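Local coordinates for protein restriction endonuclease AspBHI (Azoarcus sp., PDB 4OC8) that acts as a DNA modification-dependent restriction endonuclease, probably binding DNA and cutting it through a PDDEXK-type nuclease domain, at residues L103-F108 with Q166-V171; L219-K224 with V339-Y344; A236-I241 with D361-L366; N311-K316 with L333-Y338. One frame throughout, in Å; residues are numbered along the deposited sequence.

Overall arrangement
From the N terminus, contact 1 comes first: it closes a loop of 57 residues, mostly strands and turns, and sets helix 100-113 on strand 163-174 within the N-terminal domain. The three others follow in the C-terminal half. Contact 2 ties the loop 219-224 to the start of helix 341-349, and contact 3 crosses it in the chain by joining helix 232-244 to helix 359-368. Contact 4, the shortest closure, lies within the span of both and fastens the end of strand 330-335 and the loop after it to the lead-in of helix 315-324. Contacts 2 and 3 are linked by the salt bridge Arg222-Asp361. Contact 4 touches both; the centre of contact 2 lies about 38 Å from that of contact 1.

Contact 1: L103-F108 with Q166-V171; sequences LLRQIF and QNYKAV
Tyr168, Leu104 and Phe108 carry this contact, in which a helix lies against the face of a sheet in the N-terminal domain, a member of the PUA clan. Leu104 reaches down from the helix with its two methyls parted over the strand: CD1 meets Tyr168 CB at 4.2 Å, while CD2 lies 4.3 Å from Ala170 CB. A branched aliphatic group suits this place because it can touch two strand residues, two positions apart on the same face, at once. Phe108, one turn further on, keeps its CG beside the backbone N (chi1 -77°), which turns the ring down to the strand. There CE1 packs 4.0 Å from Ala170 CB, and the edge of the ring at CZ meets Val171 O at 3.5 Å. Ala170 is small enough to let the leucine and the phenylalanine come in together. A serine in place of Phe108 would probably open a gap beside the Ala170 methyl and leave Val171 O without the ring edge that meets it. Tyr168 points toward the helix, and its OH lies 4.0 Å from Arg105 CB, although this hydroxyl is hydrogen-bonded to His94 of the same chain and to Trp157 of the second subunit. The axes of 103-108 and 166-171 come within 10.2 Å at 42°, and the contacts run from Tyr168 to Val171. Leu153 of strand 153-160 touches Phe108, Tyr168 and Ala170 alike, Phe172 meets the Phe108 ring edge-to-face, and strand 79-83 pairs with this one through Ala170 and Tyr82.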
loop_
_atom_site.group_PDB
_atom_site.type_symbol
_atom_site.label_atom_id
_atom_site.label_comp_id
_atom_site.label_asym_id
_atom_site.label_seq_id
_atom_site.Cartn_x
_atom_site.Cartn_y
_atom_site.Cartn_z
ATOM N N LEU A 103 28.167 16.749 -6.569
ATOM C CA LEU A 103 27.591 17.425 -5.422
ATOM C C LEU A 103 26.658 16.507 -4.649
ATOM O O LEU A 103 26.801 16.361 -3.437
ATOM C CB LEU A 103 26.842 18.682 -5.860
ATOM C CG LEU A 103 27.670 19.963 -5.848
ATOM C CD1 LEU A 103 26.807 21.153 -6.213
ATOM C CD2 LEU A 103 28.306 20.154 -4.478
ATOM N N LEU A 104 25.704 15.897 -5.352
ATOM C CA LEU A 104 24.750 14.989 -4.719
ATOM C C LEU A 104 25.477 13.870 -3.980
ATOM O O LEU A 104 25.154 13.530 -2.830
ATOM C CB LEU A 104 23.799 14.404 -5.763
ATOM C CG LEU A 104 22.748 15.368 -6.315
ATOM C CD1 LEU A 104 21.920 14.711 -7.410
ATOM C CD2 LEU A 104 21.848 15.867 -5.197
ATOM N N ARG A 105 26.480 13.321 -4.648
ATOM C CA ARG A 105 27.239 12.215 -4.111
ATOM C C ARG A 105 27.909 12.645 -2.827
ATOM O O ARG A 105 27.883 11.925 -1.837
ATOM C CB ARG A 105 28.295 11.762 -5.113
ATOM C CG ARG A 105 29.225 10.727 -4.547
ATOM C CD ARG A 105 30.502 10.635 -5.330
ATOM N NE ARG A 105 31.322 9.534 -4.842
ATOM C CZ ARG A 105 32.479 9.172 -5.388
ATOM N NH1 ARG A 105 32.948 9.831 -6.443
ATOM N NH2 ARG A 105 33.164 8.153 -4.882
ATOM N N GLN A 106 28.499 13.832 -2.849
ATOM C CA GLN A 106 29.251 14.330 -1.703
ATOM C C GLN A 106 28.329 14.614 -0.516
ATOM O O GLN A 106 28.634 14.251 0.615
ATOM C CB GLN A 106 30.045 15.580 -2.094
ATOM C CG GLN A 106 31.145 15.951 -1.116
ATOM C CD GLN A 106 32.080 14.789 -0.804
ATOM O OE1 GLN A 106 32.085 14.261 0.313
ATOM N NE2 GLN A 106 32.883 14.392 -1.788
ATOM N N ILE A 107 27.200 15.256 -0.790
ATOM C CA ILE A 107 26.191 15.544 0.222
ATOM C C ILE A 107 25.659 14.274 0.890
ATOM O O ILE A 107 25.616 14.182 2.122
ATOM C CB ILE A 107 25.017 16.320 -0.391
ATOM C CG1 ILE A 107 25.464 17.728 -0.778
ATOM C CG2 ILE A 107 23.855 16.394 0.572
ATOM C CD1 ILE A 107 24.375 18.535 -1.435
ATOM N N PHE A 108 25.256 13.292 0.088
ATOM C CA PHE A 108 24.767 12.041 0.671
ATOM C C PHE A 108 25.872 11.268 1.389
ATOM O O PHE A 108 25.619 10.574 2.382
ATOM C CB PHE A 108 24.030 11.191 -0.369
ATOM C CG PHE A 108 22.646 11.687 -0.657
ATOM C CD1 PHE A 108 22.431 12.672 -1.608
ATOM C CD2 PHE A 108 21.562 11.203 0.058
ATOM C CE1 PHE A 108 21.159 13.153 -1.855
ATOM C CE2 PHE A 108 20.288 11.678 -0.185
ATOM C CZ PHE A 108 20.086 12.655 -1.142
ATOM N N GLN A 166 23.990 6.241 -17.011
ATOM C CA GLN A 166 23.563 6.349 -15.615
ATOM C C GLN A 166 23.236 7.764 -15.161
ATOM O O GLN A 166 23.899 8.726 -15.552
ATOM C CB GLN A 166 24.633 5.789 -14.695
ATOM C CG GLN A 166 24.594 4.298 -14.552
ATOM C CD GLN A 166 25.753 3.808 -13.741
ATOM O OE1 GLN A 166 26.845 4.373 -13.811
ATOM N NE2 GLN A 166 25.533 2.762 -12.952
ATOM N N ASN A 167 22.212 7.878 -14.320
ATOM C CA ASN A 167 21.858 9.163 -13.725
ATOM C C ASN A 167 21.323 8.982 -12.311
ATOM O O ASN A 167 20.805 7.927 -11.968
ATOM C CB ASN A 167 20.842 9.906 -14.589
ATOM C CG ASN A 167 20.695 11.359 -14.188
ATOM O OD1 ASN A 167 21.629 11.962 -13.663
ATOM N ND2 ASN A 167 19.520 11.929 -14.424
ATOM N N TYR A 168 21.446 10.016 -11.489
ATOM C CA TYR A 168 21.055 9.925 -10.088
ATOM C C TYR A 168 19.586 10.230 -9.870
ATOM O O TYR A 168 19.025 11.141 -10.482
ATOM C CB TYR A 168 21.889 10.887 -9.245
ATOM C CG TYR A 168 23.143 10.283 -8.652
ATOM C CD1 TYR A 168 23.151 8.982 -8.169
ATOM C CD2 TYR A 168 24.320 11.020 -8.575
ATOM C CE1 TYR A 168 24.294 8.432 -7.623
ATOM C CE2 TYR A 168 25.469 10.478 -8.033
ATOM C CZ TYR A 168 25.450 9.186 -7.555
ATOM O OH TYR A 168 26.594 8.646 -7.009
ATOM N N LYS A 169 18.966 9.444 -9.001
ATOM C CA LYS A 169 17.689 9.801 -8.415
ATOM C C LYS A 169 17.939 10.002 -6.931
ATOM O O LYS A 169 18.369 9.076 -6.225
ATOM C CB LYS A 169 16.633 8.715 -8.629
ATOM C CG LYS A 169 15.245 9.157 -8.175
ATOM C CD LYS A 169 14.233 8.023 -8.178
ATOM C CE LYS A 169 14.526 7.030 -7.072
ATOM N NZ LYS A 169 13.385 6.111 -6.862
ATOM N N ALA A 170 17.692 11.226 -6.476
ATOM C CA ALA A 170 17.951 11.625 -5.099
ATOM C C ALA A 170 16.648 11.902 -4.369
ATOM O O ALA A 170 15.741 12.543 -4.913
ATOM C CB ALA A 170 18.829 12.857 -5.075
ATOM N N VAL A 171 16.561 11.415 -3.134
ATOM C CA VAL A 171 15.396 11.666 -2.292
ATOM C C VAL A 171 15.729 12.667 -1.187
ATOM O O VAL A 171 16.680 12.481 -0.427
ATOM C CB VAL A 171 14.842 10.363 -1.669
ATOM C CG1 VAL A 171 13.636 10.660 -0.798
ATOM C CG2 VAL A 171 14.473 9.370 -2.755
#

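Contact 2: L219-K224 with V339-Y344; sequences LLVRSK and VDRQAY
Arg222 NE donates to Tyr344 OH at 2.8 Å with a nearly straight N-H...O angle of 167°, the strongest bond between the loop 219-224 and the start of helix 341-349, a helix of the PDDEXK-type nuclease domain. The hydroxyl lies in the guanidinium plane at its edge, and that plane stands 82° from the ring. Arg222 NH2 adds a weak bond to Tyr344 OH at 3.3 Å, so two N-H groups of one arginine hold it. The rest of the guanidinium is engaged beyond the segments: NH1 forms a salt bridge with Asp361, and NH2 reaches weakly to Leu356 O. An arginine suits this buried place because its several N-H groups can serve a phenol, a carboxylate and a carbonyl together. On the helix side, Asp340 is the N-cap, and its OD1 accepts from Ala343 N at 2.9 Å, fixing the first turn on which Tyr344 is carried. Outward from the polar cluster, the Tyr344 ring receives the loop backbone over one face, with Val221 CA making a CH-pi contact 4.3 Å from the centroid of that ring. Val221 lays both methyls against Tyr344: CG1, anti to the backbone N (chi1 161°), packs 4.0 Å from Tyr344 CB, while CG2 lies against Tyr344 CD1. Arg341, bent twice along its chain, folds back over the same valine with its aliphatic part and carries its guanidinium towards Ser223; its CD comes to 3.8 Å from Val221 CG1.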
loop_
_atom_site.group_PDB
_atom_site.type_symbol
_atom_site.label_atom_id
_atom_site.label_comp_id
_atom_site.label_asym_id
_atom_site.label_seq_id
_atom_site.Cartn_x
_atom_site.Cartn_y
_atom_site.Cartn_z
ATOM N N LEU A 219 -10.044 17.339 -0.018
ATOM C CA LEU A 219 -10.814 16.557 -0.988
ATOM C C LEU A 219 -10.877 17.226 -2.361
ATOM O O LEU A 219 -11.248 18.395 -2.483
ATOM C CB LEU A 219 -12.219 16.270 -0.454
ATOM C CG LEU A 219 -12.242 15.435 0.827
ATOM C CD1 LEU A 219 -13.661 15.292 1.358
ATOM C CD2 LEU A 219 -11.616 14.072 0.574
ATOM N N LEU A 220 -10.507 16.469 -3.388
ATOM C CA LEU A 220 -10.316 17.023 -4.720
ATOM C C LEU A 220 -11.233 16.385 -5.753
ATOM O O LEU A 220 -11.306 15.162 -5.862
ATOM C CB LEU A 220 -8.858 16.835 -5.153
ATOM C CG LEU A 220 -8.489 17.317 -6.557
ATOM C CD1 LEU A 220 -8.496 18.840 -6.626
ATOM C CD2 LEU A 220 -7.141 16.751 -6.989
ATOM N N VAL A 221 -11.935 17.220 -6.509
ATOM C CA VAL A 221 -12.663 16.747 -7.679
ATOM C C VAL A 221 -11.985 17.284 -8.929
ATOM O O VAL A 221 -11.874 18.496 -9.113
ATOM C CB VAL A 221 -14.145 17.165 -7.656
ATOM C CG1 VAL A 221 -14.748 17.083 -9.052
ATOM C CG2 VAL A 221 -14.924 16.289 -6.684
ATOM N N ARG A 222 -11.513 16.376 -9.776
ATOM C CA ARG A 222 -10.823 16.767 -10.997
ATOM C C ARG A 222 -11.799 17.179 -12.091
ATOM O O ARG A 222 -12.956 16.760 -12.101
ATOM C CB ARG A 222 -9.917 15.638 -11.497
ATOM C CG ARG A 222 -8.562 15.561 -10.816
ATOM C CD ARG A 222 -7.704 14.474 -11.438
ATOM N NE ARG A 222 -8.170 13.137 -11.077
ATOM C CZ ARG A 222 -7.695 12.013 -11.605
ATOM N NH1 ARG A 222 -6.743 12.064 -12.527
ATOM N NH2 ARG A 222 -8.173 10.838 -11.215
ATOM N N SER A 223 -11.320 18.009 -13.011
ATOM C CA SER A 223 -12.118 18.418 -14.157
ATOM C C SER A 223 -11.892 17.454 -15.315
ATOM O O SER A 223 -11.127 16.497 -15.201
ATOM C CB SER A 223 -11.745 19.836 -14.587
ATOM O OG SER A 223 -10.410 19.886 -15.060
ATOM N N LYS A 224 -12.561 17.716 -16.431
ATOM C CA LYS A 224 -12.412 16.892 -17.617
ATOM C C LYS A 224 -10.994 17.022 -18.169
ATOM O O LYS A 224 -10.350 16.026 -18.506
ATOM C CB LYS A 224 -13.446 17.310 -18.666
ATOM C CG LYS A 224 -13.483 16.462 -19.928
ATOM C CD LYS A 224 -14.517 17.016 -20.898
ATOM C CE LYS A 224 -14.314 16.504 -22.314
ATOM N NZ LYS A 224 -15.089 17.322 -23.294
ATOM N N VAL A 339 -14.068 10.688 -15.753
ATOM C CA VAL A 339 -15.259 10.554 -14.923
ATOM C C VAL A 339 -15.926 11.920 -14.765
ATOM O O VAL A 339 -15.267 12.888 -14.382
ATOM C CB VAL A 339 -14.902 10.013 -13.532
ATOM C CG1 VAL A 339 -16.144 9.905 -12.669
ATOM C CG2 VAL A 339 -14.211 8.670 -13.653
ATOM N N ASP A 340 -17.225 12.002 -15.053
ATOM C CA ASP A 340 -17.917 13.295 -15.047
ATOM C C ASP A 340 -18.047 13.912 -13.657
ATOM O O ASP A 340 -17.749 13.267 -12.651
ATOM C CB ASP A 340 -19.284 13.231 -15.755
ATOM C CG ASP A 340 -20.345 12.448 -14.973
ATOM O OD1 ASP A 340 -20.181 12.186 -13.762
ATOM O OD2 ASP A 340 -21.377 12.103 -15.589
ATOM N N ARG A 341 -18.526 15.154 -13.622
ATOM C CA ARG A 341 -18.654 15.917 -12.383
ATOM C C ARG A 341 -19.522 15.220 -11.332
ATOM O O ARG A 341 -19.085 15.027 -10.202
ATOM C CB ARG A 341 -19.185 17.326 -12.678
ATOM C CG ARG A 341 -19.233 18.259 -11.470
ATOM C CD ARG A 341 -17.881 18.357 -10.776
ATOM N NE ARG A 341 -16.845 18.910 -11.647
ATOM C CZ ARG A 341 -16.436 20.175 -11.615
ATOM N NH1 ARG A 341 -16.974 21.025 -10.750
ATOM N NH2 ARG A 341 -15.485 20.588 -12.445
ATOM N N GLN A 342 -20.738 14.835 -11.706
ATOM C CA GLN A 342 -21.664 14.216 -10.760
ATOM C C GLN A 342 -21.088 12.971 -10.075
ATOM O O GLN A 342 -21.171 12.833 -8.852
ATOM C CB GLN A 342 -22.991 13.878 -11.441
ATOM C CG GLN A 342 -24.060 13.349 -10.487
ATOM C CD GLN A 342 -25.351 12.963 -11.197
ATOM O OE1 GLN A 342 -25.462 13.076 -12.420
ATOM N NE2 GLN A 342 -26.333 12.499 -10.426
ATOM N N ALA A 343 -20.493 12.076 -10.860
ATOM C CA ALA A 343 -19.963 10.820 -10.328
ATOM C C ALA A 343 -18.757 11.034 -9.410
ATOM O O ALA A 343 -18.667 10.426 -8.338
ATOM C CB ALA A 343 -19.610 9.868 -11.464
ATOM N N TYR A 344 -17.838 11.895 -9.841
ATOM C CA TYR A 344 -16.665 12.247 -9.051
ATOM C C TYR A 344 -17.104 12.842 -7.723
ATOM O O TYR A 344 -16.638 12.432 -6.658
ATOM C CB TYR A 344 -15.811 13.267 -9.807
ATOM C CG TYR A 344 -14.317 13.076 -9.653
ATOM C CD1 TYR A 344 -13.746 12.832 -8.411
ATOM C CD2 TYR A 344 -13.479 13.131 -10.759
ATOM C CE1 TYR A 344 -12.373 12.653 -8.278
ATOM C CE2 TYR A 344 -12.112 12.951 -10.636
ATOM C CZ TYR A 344 -11.561 12.713 -9.398
ATOM O OH TYR A 344 -10.199 12.536 -9.287
#

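Contact 3: A236-I241 with D361-L366; sequences ALIEVI and DIVGLL
Ile238 and Ile241 present their CD1 methyls to helix 359-368 by different torsions: both keep CG1 beside the backbone N, but Ile238 folds at its second torsion (chi2 -62°), whereas Ile241 stays extended (chi2 177°). This bend swings Ile238 CD1 onto Ile362 and Val363, where it lies 3.7 Å from Ile362 CG2 and equally 3.7 Å from Val363 CG2. The Ile238 and Val363 side chains cross at about a right angle, and Val363 CG2 lies against both CG1 and CD1 of Ile238. This is packing between two nearly perpendicular helices: the axes of segments 236-241 and 361-366 cross at 96° and come within 10.2 Å, and a crossing this steep confines the touching to a small patch. Beta-branched residues suit such a patch, since in a helix their torsions are restricted and their methyls offer a firm surface. From the next turn of helix 232-244, Ile241 CD1 meets Leu366 CD1 tip to tip at 4.1 Å and also touches Ile362 CG2 at 4.0 Å. Beyond the pair, Phe252 and Leu259 of helix 251-263 pack on Ile241 and Ile362 respectively, and Pro229 lies against both Ile238 and Val363.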
loop_
_atom_site.group_PDB
_atom_site.type_symbol
_atom_site.label_atom_id
_atom_site.label_comp_id
_atom_site.label_asym_id
_atom_site.label_seq_id
_atom_site.Cartn_x
_atom_site.Cartn_y
_atom_site.Cartn_z
ATOM N N ALA A 236 -2.795 10.027 -28.688
ATOM C CA ALA A 236 -2.558 8.938 -29.624
ATOM C C ALA A 236 -2.260 7.644 -28.867
ATOM O O ALA A 236 -2.749 6.566 -29.237
ATOM C CB ALA A 236 -1.424 9.287 -30.567
ATOM N N LEU A 237 -1.470 7.763 -27.800
ATOM C CA LEU A 237 -1.151 6.617 -26.951
ATOM C C LEU A 237 -2.400 5.931 -26.388
ATOM O O LEU A 237 -2.519 4.707 -26.457
ATOM C CB LEU A 237 -0.235 7.027 -25.797
ATOM C CG LEU A 237 1.120 7.629 -26.155
ATOM C CD1 LEU A 237 1.927 7.909 -24.896
ATOM C CD2 LEU A 237 1.877 6.711 -27.097
ATOM N N ILE A 238 -3.318 6.715 -25.823
ATOM C CA ILE A 238 -4.560 6.155 -25.281
ATOM C C ILE A 238 -5.436 5.592 -26.404
ATOM O O ILE A 238 -6.127 4.568 -26.244
ATOM C CB ILE A 238 -5.353 7.209 -24.474
ATOM C CG1 ILE A 238 -4.512 7.729 -23.313
ATOM C CG2 ILE A 238 -6.649 6.623 -23.935
ATOM C CD1 ILE A 238 -4.130 6.651 -22.322
ATOM N N GLU A 239 -5.393 6.264 -27.549
ATOM C CA GLU A 239 -6.159 5.825 -28.704
ATOM C C GLU A 239 -5.721 4.442 -29.179
ATOM O O GLU A 239 -6.560 3.633 -29.583
ATOM C CB GLU A 239 -6.077 6.846 -29.842
ATOM C CG GLU A 239 -7.008 6.548 -31.008
ATOM C CD GLU A 239 -8.437 6.248 -30.569
ATOM O OE1 GLU A 239 -8.955 6.936 -29.662
ATOM O OE2 GLU A 239 -9.043 5.314 -31.138
ATOM N N VAL A 240 -4.417 4.167 -29.125
ATOM C CA VAL A 240 -3.920 2.840 -29.492
ATOM C C VAL A 240 -4.576 1.769 -28.618
ATOM O O VAL A 240 -4.985 0.704 -29.105
ATOM C CB VAL A 240 -2.383 2.737 -29.387
ATOM C CG1 VAL A 240 -1.922 1.325 -29.697
ATOM C CG2 VAL A 240 -1.719 3.717 -30.332
ATOM N N ILE A 241 -4.698 2.076 -27.329
ATOM C CA ILE A 241 -5.355 1.175 -26.387
ATOM C C ILE A 241 -6.826 0.986 -26.737
ATOM O O ILE A 241 -7.288 -0.151 -26.851
ATOM C CB ILE A 241 -5.229 1.663 -24.928
ATOM C CG1 ILE A 241 -3.760 1.709 -24.504
ATOM C CG2 ILE A 241 -6.014 0.755 -23.989
ATOM C CD1 ILE A 241 -3.545 2.244 -23.107
ATOM N N ASP A 361 -3.869 9.430 -16.073
ATOM C CA ASP A 361 -3.235 8.499 -15.156
ATOM C C ASP A 361 -2.646 7.306 -15.903
ATOM O O ASP A 361 -1.539 6.856 -15.598
ATOM C CB ASP A 361 -4.229 8.051 -14.085
ATOM C CG ASP A 361 -4.670 9.196 -13.189
ATOM O OD1 ASP A 361 -3.846 10.105 -12.947
ATOM O OD2 ASP A 361 -5.832 9.196 -12.731
ATOM N N ILE A 362 -3.377 6.808 -16.895
ATOM C CA ILE A 362 -2.866 5.732 -17.734
ATOM C C ILE A 362 -1.610 6.192 -18.472
ATOM O O ILE A 362 -0.638 5.443 -18.593
ATOM C CB ILE A 362 -3.925 5.234 -18.737
ATOM C CG1 ILE A 362 -5.119 4.637 -17.990
ATOM C CG2 ILE A 362 -3.331 4.197 -19.680
ATOM C CD1 ILE A 362 -6.189 4.082 -18.899
ATOM N N VAL A 363 -1.626 7.434 -18.942
ATOM C CA VAL A 363 -0.464 7.998 -19.614
ATOM C C VAL A 363 0.758 8.025 -18.694
ATOM O O VAL A 363 1.862 7.639 -19.100
ATOM C CB VAL A 363 -0.752 9.409 -20.133
ATOM C CG1 VAL A 363 0.511 10.039 -20.686
ATOM C CG2 VAL A 363 -1.833 9.360 -21.192
ATOM N N GLY A 364 0.554 8.468 -17.455
ATOM C CA GLY A 364 1.633 8.516 -16.479
ATOM C C GLY A 364 2.190 7.142 -16.150
ATOM O O GLY A 364 3.412 6.928 -16.161
ATOM N N LEU A 365 1.289 6.207 -15.861
ATOM C CA LEU A 365 1.673 4.827 -15.585
ATOM C C LEU A 365 2.462 4.223 -16.747
ATOM O O LEU A 365 3.433 3.496 -16.534
ATOM C CB LEU A 365 0.437 3.979 -15.288
ATOM C CG LEU A 365 -0.353 4.305 -14.020
ATOM C CD1 LEU A 365 -1.732 3.653 -14.055
ATOM C CD2 LEU A 365 0.416 3.862 -12.787
ATOM N N LEU A 366 2.047 4.527 -17.974
ATOM C CA LEU A 366 2.765 4.043 -19.151
ATOM C C LEU A 366 4.147 4.678 -19.237
ATOM O O LEU A 366 5.115 4.006 -19.589
ATOM C CB LEU A 366 1.974 4.303 -20.440
ATOM C CG LEU A 366 0.757 3.420 -20.743
ATOM C CD1 LEU A 366 0.121 3.839 -22.051
ATOM C CD2 LEU A 366 1.117 1.943 -20.776
#

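Contact 4: N311-K316 with L333-Y338; sequences NAVGVK and LVTTSY
The backbones of Ala312-Val313 and Tyr338 are joined where Val313 N donates to Tyr338 O at 2.7 Å, in the carbonyl plane and nearly straight at 169°. A second bond comes from a side chain: Ser337 OG donates to Asn311 O at 2.9 Å, approaching from above the carbonyl plane. Serine suits this spot because its short hydroxyl reaches the main-chain oxygen of the segment alongside; Gly308 O is a second, weak partner. Tyr338 has CG set between its backbone N and carbonyl carbon (chi1 78°), which brings the ring to Ala312, whose CB lies over one face of it. An alanine methyl is a compact group to set against a ring face. A glycine in place of Tyr338 would probably leave the Ala312 methyl without its aromatic cover. Val313 points at the strand end, its CG1 4.3 Å from Leu333 CD1 and its CG2 3.7 Å from Thr335 OG1. That hydroxyl oxygen accepts from Ser337 N at 2.8 Å in an ST turn, which helps bend the chain away from the strand, and it also bonds to Lys305 O. The contact belongs to a beta-alpha-beta unit of strand 294-305, helix 315-324 and strand 330-335; helix 251-263 packs on Val334, while Lys224 and Gln227 of helix 224-227 lie against Tyr338.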
loop_
_atom_site.group_PDB
_atom_site.type_symbol
_atom_site.label_atom_id
_atom_site.label_comp_id
_atom_site.label_asym_id
_atom_site.label_seq_id
_atom_site.Cartn_x
_atom_site.Cartn_y
_atom_site.Cartn_z
ATOM N N ASN A 311 -17.144 10.254 -24.252
ATOM C CA ASN A 311 -18.113 9.552 -23.419
ATOM C C ASN A 311 -17.609 9.402 -21.998
ATOM O O ASN A 311 -16.682 8.639 -21.739
ATOM C CB ASN A 311 -18.418 8.172 -23.998
ATOM C CG ASN A 311 -18.906 8.238 -25.425
ATOM O OD1 ASN A 311 -18.211 7.819 -26.351
ATOM N ND2 ASN A 311 -20.108 8.765 -25.615
ATOM N N ALA A 312 -18.230 10.127 -21.079
ATOM C CA ALA A 312 -17.782 10.157 -19.695
ATOM C C ALA A 312 -18.159 8.888 -18.947
ATOM O O ALA A 312 -19.067 8.164 -19.351
ATOM C CB ALA A 312 -18.369 11.366 -18.987
ATOM N N VAL A 313 -17.456 8.618 -17.854
ATOM C CA VAL A 313 -17.891 7.584 -16.928
ATOM C C VAL A 313 -18.822 8.231 -15.912
ATOM O O VAL A 313 -18.456 9.193 -15.242
ATOM C CB VAL A 313 -16.706 6.897 -16.230
ATOM C CG1 VAL A 313 -17.187 6.081 -15.044
ATOM C CG2 VAL A 313 -15.959 6.013 -17.222
ATOM N N GLY A 314 -20.039 7.713 -15.818
ATOM C CA GLY A 314 -21.050 8.354 -15.004
ATOM C C GLY A 314 -21.470 7.590 -13.765
ATOM O O GLY A 314 -20.837 6.614 -13.367
ATOM N N VAL A 315 -22.562 8.051 -13.169
ATOM C CA VAL A 315 -23.099 7.490 -11.939
ATOM C C VAL A 315 -23.377 5.986 -12.037
ATOM O O VAL A 315 -23.174 5.252 -11.074
ATOM C CB VAL A 315 -24.390 8.237 -11.537
ATOM C CG1 VAL A 315 -25.000 7.646 -10.272
ATOM C CG2 VAL A 315 -24.095 9.712 -11.355
ATOM N N LYS A 316 -23.828 5.537 -13.205
ATOM C CA LYS A 316 -24.213 4.141 -13.415
ATOM C C LYS A 316 -23.008 3.197 -13.309
ATOM O O LYS A 316 -22.983 2.256 -12.480
ATOM C CB LYS A 316 -24.881 4.015 -14.786
ATOM C CG LYS A 316 -25.533 2.676 -15.089
ATOM C CD LYS A 316 -26.232 2.722 -16.451
ATOM C CE LYS A 316 -26.911 1.400 -16.798
ATOM N NZ LYS A 316 -25.942 0.292 -17.025
ATOM N N LEU A 333 -11.069 1.805 -10.458
ATOM C CA LEU A 333 -11.755 2.022 -11.721
ATOM C C LEU A 333 -10.777 2.560 -12.738
ATOM O O LEU A 333 -10.336 3.702 -12.634
ATOM C CB LEU A 333 -12.913 3.004 -11.555
ATOM C CG LEU A 333 -13.640 3.372 -12.850
ATOM C CD1 LEU A 333 -15.122 3.089 -12.725
ATOM C CD2 LEU A 333 -13.407 4.828 -13.216
ATOM N N VAL A 334 -10.435 1.736 -13.719
ATOM C CA VAL A 334 -9.549 2.158 -14.795
ATOM C C VAL A 334 -10.373 2.527 -16.025
ATOM O O VAL A 334 -11.276 1.796 -16.414
ATOM C CB VAL A 334 -8.542 1.052 -15.150
ATOM C CG1 VAL A 334 -7.648 1.488 -16.301
ATOM C CG2 VAL A 334 -7.713 0.688 -13.929
ATOM N N THR A 335 -10.075 3.671 -16.623
ATOM C CA THR A 335 -10.803 4.107 -17.805
ATOM C C THR A 335 -9.921 4.895 -18.761
ATOM O O THR A 335 -9.085 5.699 -18.338
ATOM C CB THR A 335 -12.026 4.966 -17.437
ATOM O OG1 THR A 335 -12.553 5.572 -18.625
ATOM C CG2 THR A 335 -11.635 6.055 -16.452
ATOM N N THR A 336 -10.118 4.661 -20.054
ATOM C CA THR A 336 -9.416 5.414 -21.087
ATOM C C THR A 336 -10.111 6.748 -21.363
ATOM O O THR A 336 -9.769 7.453 -22.307
ATOM C CB THR A 336 -9.300 4.607 -22.394
ATOM O OG1 THR A 336 -10.533 3.914 -22.646
ATOM C CG2 THR A 336 -8.171 3.596 -22.290
ATOM N N SER A 337 -11.092 7.084 -20.532
ATOM C CA SER A 337 -11.776 8.363 -20.631
ATOM C C SER A 337 -11.738 9.074 -19.286
ATOM O O SER A 337 -10.862 8.812 -18.467
ATOM C CB SER A 337 -13.222 8.146 -21.061
ATOM O OG SER A 337 -13.952 9.356 -21.033
ATOM N N TYR A 338 -12.693 9.971 -19.062
ATOM C CA TYR A 338 -12.775 10.707 -17.804
ATOM C C TYR A 338 -14.064 10.391 -17.048
ATOM O O TYR A 338 -15.026 9.883 -17.622
ATOM C CB TYR A 338 -12.692 12.208 -18.064
ATOM C CG TYR A 338 -13.985 12.818 -18.570
ATOM C CD1 TYR A 338 -14.405 12.619 -19.881
ATOM C CD2 TYR A 338 -14.778 13.602 -17.741
ATOM C CE1 TYR A 338 -15.582 13.176 -20.349
ATOM C CE2 TYR A 338 -15.953 14.163 -18.201
ATOM C CZ TYR A 338 -16.350 13.951 -19.505
ATOM O OH TYR A 338 -17.526 14.509 -19.957
#